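Local coordinates for protein TCR alpha chain (Gallus gallus, PDB 6LIR) that pairs with the TCR beta chain to form the chicken alpha-beta T-cell receptor, which probably recognises peptide antigens presented by MHC molecules, at residues Ala27-Trp32 / Ala88-Ser93; Pro55-Arg60 / Leu72-Pro77. One frame throughout, in Å; residues are numbered along the deposited sequence.

Interaction 1: residues Ala27-Trp32 / Ala88-Ser93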
loop_
_atom_site.group_PDB
_atom_site.type_symbol
_atom_site.label_atom_id
_atom_site.label_comp_id
_atom_site.label_asym_id
_atom_site.label_seq_id
_atom_site.Cartn_x
_atom_site.Cartn_y
_atom_site.Cartn_z
ATOM N N ALA A 27 21.769 -18.692 -10.356
ATOM C CA ALA A 27 20.779 -18.053 -11.212
ATOM C C ALA A 27 21.156 -18.140 -12.683
ATOM O O ALA A 27 22.294 -17.855 -13.066
ATOM C CB ALA A 27 20.597 -16.593 -10.800
ATOM N N TYR A 28 20.183 -18.522 -13.510
ATOM C CA TYR A 28 20.314 -18.322 -14.948
ATOM C C TYR A 28 20.018 -16.873 -15.305
ATOM O O TYR A 28 20.677 -16.291 -16.174
ATOM C CB TYR A 28 19.377 -19.261 -15.710
ATOM C CG TYR A 28 19.341 -19.000 -17.201
ATOM C CD1 TYR A 28 20.291 -19.561 -18.048
ATOM C CD2 TYR A 28 18.364 -18.183 -17.763
ATOM C CE1 TYR A 28 20.267 -19.319 -19.411
ATOM C CE2 TYR A 28 18.332 -17.936 -19.124
ATOM C CZ TYR A 28 19.284 -18.506 -19.943
ATOM O OH TYR A 28 19.254 -18.264 -21.297
ATOM N N SER A 29 19.032 -16.282 -14.640
ATOM C CA SER A 29 18.689 -14.886 -14.844
ATOM C C SER A 29 18.115 -14.347 -13.545
ATOM O O SER A 29 17.540 -15.090 -12.745
ATOM C CB SER A 29 17.686 -14.705 -15.990
ATOM O OG SER A 29 16.407 -15.186 -15.621
ATOM N N ILE A 30 18.301 -13.051 -13.333
ATOM C CA ILE A 30 17.847 -12.386 -12.123
ATOM C C ILE A 30 17.006 -11.190 -12.533
ATOM O O ILE A 30 17.398 -10.423 -13.420
ATOM C CB ILE A 30 19.028 -11.945 -11.235
ATOM C CG1 ILE A 30 19.727 -13.170 -10.638
ATOM C CG2 ILE A 30 18.557 -11.023 -10.130
ATOM C CD1 ILE A 30 21.082 -12.870 -10.044
ATOM N N GLN A 31 15.864 -11.023 -11.878
ATOM C CA GLN A 31 14.979 -9.902 -12.127
ATOM C C GLN A 31 14.654 -9.242 -10.802
ATOM O O GLN A 31 14.677 -9.880 -9.745
ATOM C CB GLN A 31 13.672 -10.330 -12.809
ATOM C CG GLN A 31 13.847 -10.895 -14.202
ATOM C CD GLN A 31 12.764 -11.895 -14.558
ATOM O OE1 GLN A 31 13.056 -13.008 -14.995
ATOM N NE2 GLN A 31 11.508 -11.503 -14.370
ATOM N N TRP A 32 14.313 -7.962 -10.874
ATOM C CA TRP A 32 13.915 -7.214 -9.700
ATOM C C TRP A 32 12.616 -6.495 -10.012
ATOM O O TRP A 32 12.424 -5.988 -11.123
ATOM C CB TRP A 32 14.986 -6.204 -9.281
ATOM C CG TRP A 32 16.106 -6.799 -8.490
ATOM C CD1 TRP A 32 17.189 -7.470 -8.980
ATOM C CD2 TRP A 32 16.259 -6.773 -7.067
ATOM N NE1 TRP A 32 18.011 -7.862 -7.949
ATOM C CE2 TRP A 32 17.464 -7.444 -6.764
ATOM C CE3 TRP A 32 15.501 -6.240 -6.019
ATOM C CZ2 TRP A 32 17.927 -7.599 -5.458
ATOM C CZ3 TRP A 32 15.961 -6.396 -4.720
ATOM C CH2 TRP A 32 17.164 -7.070 -4.452
ATOM N N ALA A 88 13.735 -11.852 -8.043
ATOM C CA ALA A 88 13.197 -13.102 -8.560
ATOM C C ALA A 88 14.269 -13.746 -9.421
ATOM O O ALA A 88 14.814 -13.094 -10.318
ATOM C CB ALA A 88 11.917 -12.868 -9.371
ATOM N N VAL A 89 14.587 -15.009 -9.141
ATOM C CA VAL A 89 15.689 -15.679 -9.816
ATOM C C VAL A 89 15.175 -16.938 -10.500
ATOM O O VAL A 89 14.175 -17.538 -10.093
ATOM C CB VAL A 89 16.835 -16.023 -8.837
ATOM C CG1 VAL A 89 17.266 -14.783 -8.060
ATOM C CG2 VAL A 89 16.412 -17.125 -7.881
ATOM N N ARG A 90 15.891 -17.344 -11.541
ATOM C CA ARG A 90 15.589 -18.553 -12.290
ATOM C C ARG A 90 16.831 -19.423 -12.311
ATOM O O ARG A 90 17.918 -18.947 -12.649
ATOM C CB ARG A 90 15.123 -18.243 -13.716
ATOM C CG ARG A 90 13.792 -18.879 -14.067
ATOM C CD ARG A 90 13.438 -18.671 -15.530
ATOM N NE ARG A 90 13.125 -17.276 -15.817
ATOM C CZ ARG A 90 11.913 -16.740 -15.689
ATOM N NH1 ARG A 90 11.720 -15.458 -15.966
ATOM N NH2 ARG A 90 10.898 -17.486 -15.276
ATOM N N GLY A 91 16.663 -20.697 -11.950
ATOM C CA GLY A 91 17.784 -21.620 -11.938
ATOM C C GLY A 91 18.203 -22.041 -13.330
ATOM O O GLY A 91 19.350 -22.442 -13.544
ATOM N N SER A 92 17.284 -21.962 -14.288
ATOM C CA SER A 92 17.533 -22.367 -15.662
ATOM C C SER A 92 16.621 -21.556 -16.566
ATOM O O SER A 92 15.685 -20.900 -16.104
ATOM C CB SER A 92 17.282 -23.859 -15.867
ATOM O OG SER A 92 15.936 -24.076 -16.260
ATOM N N SER A 93 16.933 -21.573 -17.865
ATOM C CA SER A 93 16.069 -20.907 -18.833
ATOM C C SER A 93 14.632 -21.416 -18.740
ATOM O O SER A 93 13.680 -20.635 -18.842
ATOM C CB SER A 93 16.628 -21.093 -20.249
ATOM O OG SER A 93 16.998 -22.440 -20.493
#
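Ser29-Arg90 and Gln31-Ala88 are hydrogen-bonded pairs of two antiparallel strands, with the non-hydrogen-bonded pair Ile30-Val89 between them. Arg90 N donates to Ser29 O at 3.0 Å, and Gln31 and Ala88 exchange two bonds, Gln31 N to Ala88 O (2.8 Å) and Ala88 N to Gln31 O. Tyr28 and Ser29 both face Arg90, which makes a classic beta bulge; Tyr28 N bonds to Arg90 O over a distance so short in the model that its exact length is doubtful.

Polar side chains share one face. The Arg90 chain bends at chi3 (-69°) and brings NH1 to 3.0 Å from Gln31 OE1, while Ser29 OG, buried without a modelled partner, lies at the guanidinium edge. A leucine in place of Arg90 would probably leave Gln31 OE1 without the guanidinium group now beside it and take away the polar edge next to the Ser29 hydroxyl.

The other face carries apolar contacts, where Ile30 CG1 runs alongside Val89 CG1 at 3.9 Å. Beyond the strands, Ser93 CB sits over the Tyr28 ring in a CH-pi contact, 3.9 Å from its centroid.

In the V-domain fold these are the CDR1 and CDR3 ends of strands C and F. Strand 97-108 flanks 84-90, strand 42-47 flanks 29-35, and Asn96 of the TCR beta chain packs on Ser29, Gln31 and Arg90.

Interaction 2: residues Pro55-Arg60 / Leu72-Pro77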
loop_
_atom_site.group_PDB
_atom_site.type_symbol
_atom_site.label_atom_id
_atom_site.label_comp_id
_atom_site.label_asym_id
_atom_site.label_seq_id
_atom_site.Cartn_x
_atom_site.Cartn_y
_atom_site.Cartn_z
ATOM N N PRO A 55 17.015 2.154 -15.342
ATOM C CA PRO A 55 16.465 3.480 -15.680
ATOM C C PRO A 55 15.721 4.130 -14.530
ATOM O O PRO A 55 15.962 5.295 -14.204
ATOM C CB PRO A 55 15.547 3.177 -16.884
ATOM C CG PRO A 55 15.326 1.684 -16.854
ATOM C CD PRO A 55 16.546 1.091 -16.256
ATOM N N ASP A 56 14.834 3.382 -13.886
ATOM C CA ASP A 56 13.945 3.939 -12.879
ATOM C C ASP A 56 13.590 2.858 -11.864
ATOM O O ASP A 56 13.008 1.830 -12.235
ATOM C CB ASP A 56 12.693 4.508 -13.555
ATOM C CG ASP A 56 11.728 5.151 -12.575
ATOM O OD1 ASP A 56 12.168 5.645 -11.515
ATOM O OD2 ASP A 56 10.515 5.169 -12.870
ATOM N N PRO A 57 13.963 3.020 -10.583
ATOM C CA PRO A 57 14.685 4.157 -10.010
ATOM C C PRO A 57 16.162 4.105 -10.360
ATOM O O PRO A 57 16.741 3.016 -10.380
ATOM C CB PRO A 57 14.472 3.983 -8.505
ATOM C CG PRO A 57 14.354 2.500 -8.330
ATOM C CD PRO A 57 13.649 2.000 -9.566
ATOM N N GLU A 58 16.723 5.260 -10.718
ATOM C CA GLU A 58 18.126 5.384 -11.090
ATOM C C GLU A 58 19.023 4.552 -10.180
ATOM O O GLU A 58 18.935 4.635 -8.952
ATOM C CB GLU A 58 18.539 6.860 -11.034
ATOM C CG GLU A 58 19.906 7.160 -11.626
ATOM C CD GLU A 58 20.339 8.603 -11.397
ATOM O OE1 GLU A 58 21.473 8.816 -10.919
ATOM O OE2 GLU A 58 19.545 9.521 -11.694
ATOM N N GLY A 59 19.875 3.743 -10.789
ATOM C CA GLY A 59 20.790 2.927 -10.009
ATOM C C GLY A 59 21.400 1.831 -10.868
ATOM O O GLY A 59 21.503 1.966 -12.087
ATOM N N ARG A 60 21.774 0.741 -10.207
ATOM C CA ARG A 60 22.502 -0.309 -10.900
ATOM C C ARG A 60 22.317 -1.624 -10.164
ATOM O O ARG A 60 22.388 -1.678 -8.930
ATOM C CB ARG A 60 23.997 0.030 -11.013
ATOM C CG ARG A 60 24.828 -1.002 -11.784
ATOM C CD ARG A 60 26.039 -0.360 -12.462
ATOM N NE ARG A 60 27.020 0.117 -11.488
ATOM C CZ ARG A 60 28.177 0.697 -11.802
ATOM N NH1 ARG A 60 28.510 0.883 -13.072
ATOM N NH2 ARG A 60 29.003 1.095 -10.841
ATOM N N LEU A 72 20.635 -4.636 -5.649
ATOM C CA LEU A 72 20.023 -3.517 -6.345
ATOM C C LEU A 72 20.429 -2.231 -5.637
ATOM O O LEU A 72 20.069 -2.015 -4.474
ATOM C CB LEU A 72 18.502 -3.651 -6.376
ATOM C CG LEU A 72 17.797 -2.538 -7.150
ATOM C CD1 LEU A 72 18.140 -2.624 -8.632
ATOM C CD2 LEU A 72 16.291 -2.590 -6.938
ATOM N N TRP A 73 21.180 -1.388 -6.333
ATOM C CA TRP A 73 21.634 -0.116 -5.789
ATOM C C TRP A 73 20.738 0.982 -6.339
ATOM O O TRP A 73 20.620 1.134 -7.557
ATOM C CB TRP A 73 23.094 0.153 -6.154
ATOM C CG TRP A 73 23.564 1.554 -5.820
ATOM C CD1 TRP A 73 23.810 2.569 -6.701
ATOM C CD2 TRP A 73 23.848 2.079 -4.516
ATOM N NE1 TRP A 73 24.231 3.695 -6.024
ATOM C CE2 TRP A 73 24.263 3.419 -4.683
ATOM C CE3 TRP A 73 23.794 1.548 -3.224
ATOM C CZ2 TRP A 73 24.621 4.232 -3.607
ATOM C CZ3 TRP A 73 24.153 2.357 -2.154
ATOM C CH2 TRP A 73 24.559 3.683 -2.354
ATOM N N LEU A 74 20.084 1.717 -5.446
ATOM C CA LEU A 74 19.312 2.897 -5.815
ATOM C C LEU A 74 20.193 4.119 -5.581
ATOM O O LEU A 74 20.575 4.397 -4.444
ATOM C CB LEU A 74 18.026 2.987 -4.992
ATOM C CG LEU A 74 16.888 2.009 -5.307
ATOM C CD1 LEU A 74 17.162 0.633 -4.728
ATOM C CD2 LEU A 74 15.571 2.555 -4.775
ATOM N N ALA A 75 20.509 4.850 -6.648
ATOM C CA ALA A 75 21.526 5.893 -6.533
ATOM C C ALA A 75 20.979 7.183 -5.936
ATOM O O ALA A 75 21.737 7.954 -5.335
ATOM C CB ALA A 75 22.144 6.186 -7.893
ATOM N N ARG A 76 19.687 7.443 -6.096
ATOM C CA ARG A 76 19.123 8.725 -5.681
ATOM C C ARG A 76 17.692 8.578 -5.195
ATOM O O ARG A 76 16.778 9.156 -5.801
ATOM C CB ARG A 76 19.163 9.762 -6.801
ATOM C CG ARG A 76 20.319 10.722 -6.627
ATOM C CD ARG A 76 20.463 11.665 -7.807
ATOM N NE ARG A 76 21.865 11.888 -8.119
ATOM C CZ ARG A 76 22.551 11.155 -8.988
ATOM N NH1 ARG A 76 21.954 10.155 -9.631
ATOM N NH2 ARG A 76 23.829 11.413 -9.207
ATOM N N PRO A 77 17.449 7.791 -4.151
ATOM C CA PRO A 77 16.068 7.498 -3.760
ATOM C C PRO A 77 15.303 8.756 -3.387
ATOM O O PRO A 77 15.800 9.620 -2.668
ATOM C CB PRO A 77 16.235 6.571 -2.547
ATOM C CG PRO A 77 17.694 6.159 -2.544
ATOM C CD PRO A 77 18.399 7.344 -3.126
HETATM O O HOH W 1 17.535 6.106 -7.156
#
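Glu58 O receives two donors where strand 69-74 runs out into a turn. Ala75 N reaches it at 2.8 Å in a nearly straight bond (167° at the hydrogen). A water donates to the same oxygen at 2.7 Å and in turn accepts the proton of Arg76 N, also at 2.7 Å, so the carbonyl holds two successive amides, Ala75 N directly and Arg76 N by way of the water that accepts its proton.

Further along, Arg60 and Trp73 form a hydrogen-bonded antiparallel pair. Arg60 N donates to Trp73 O at 2.9 Å, and Trp73 N returns a bond to Arg60 O. Trp73 O also takes a CA-H...O contact from Gly59 CA at 3.0 Å. The backbone angles of Gly59 are ones that suit only glycine: a beta carbon there would run into Trp73 O and jam against the carbonyl oxygen of Glu58.

These strands are D and E of the immunoglobulin V-set fold, joined as a beta hairpin. Strand 51-54 lies beyond 59-63, in keeping with the C'' strand of V-alpha domains. On the other flank, Leu72 and Leu74 use backbone bonds to Ile18 and Ile16.

Among the charged groups, Glu58 has CG anti to its own N (chi1 -170°), and the extended chain carries its carboxylate to the guanidinium edge of Arg76. The two form a salt bridge, but OE1 and NH1 are modelled implausibly close, so its geometry is doubtful. Inward, Pro57, which follows a cis peptide bond, lays CG against Leu74 CD2 at 3.8 Å, and Tyr85 packs on both residues.

Interactions 1 and 2 belong to opposite sheets of one V-domain sandwich, their centres about 20 Å apart. They meet in the core, where Trp32 CE3 of 27-32 packs against Leu72 CD2 of 72-77 at 3.8 Å; the indole NE1 is hydrogen-bonded to Ser70 OG, on the strand that carries Leu72. Trp32 also touches Cys20, whose disulfide to Cys87 ties the two sheets together, an arrangement characteristic of immunoglobulin domains. Strands 69-74 and 84-90 are consecutive in the chain, and the connection between them passes from one sheet to the other. Interaction 1 lies against the beta chain, at the CDR end and so probably near the antigen-recognition surface, whereas interaction 2 has no contact with that chain.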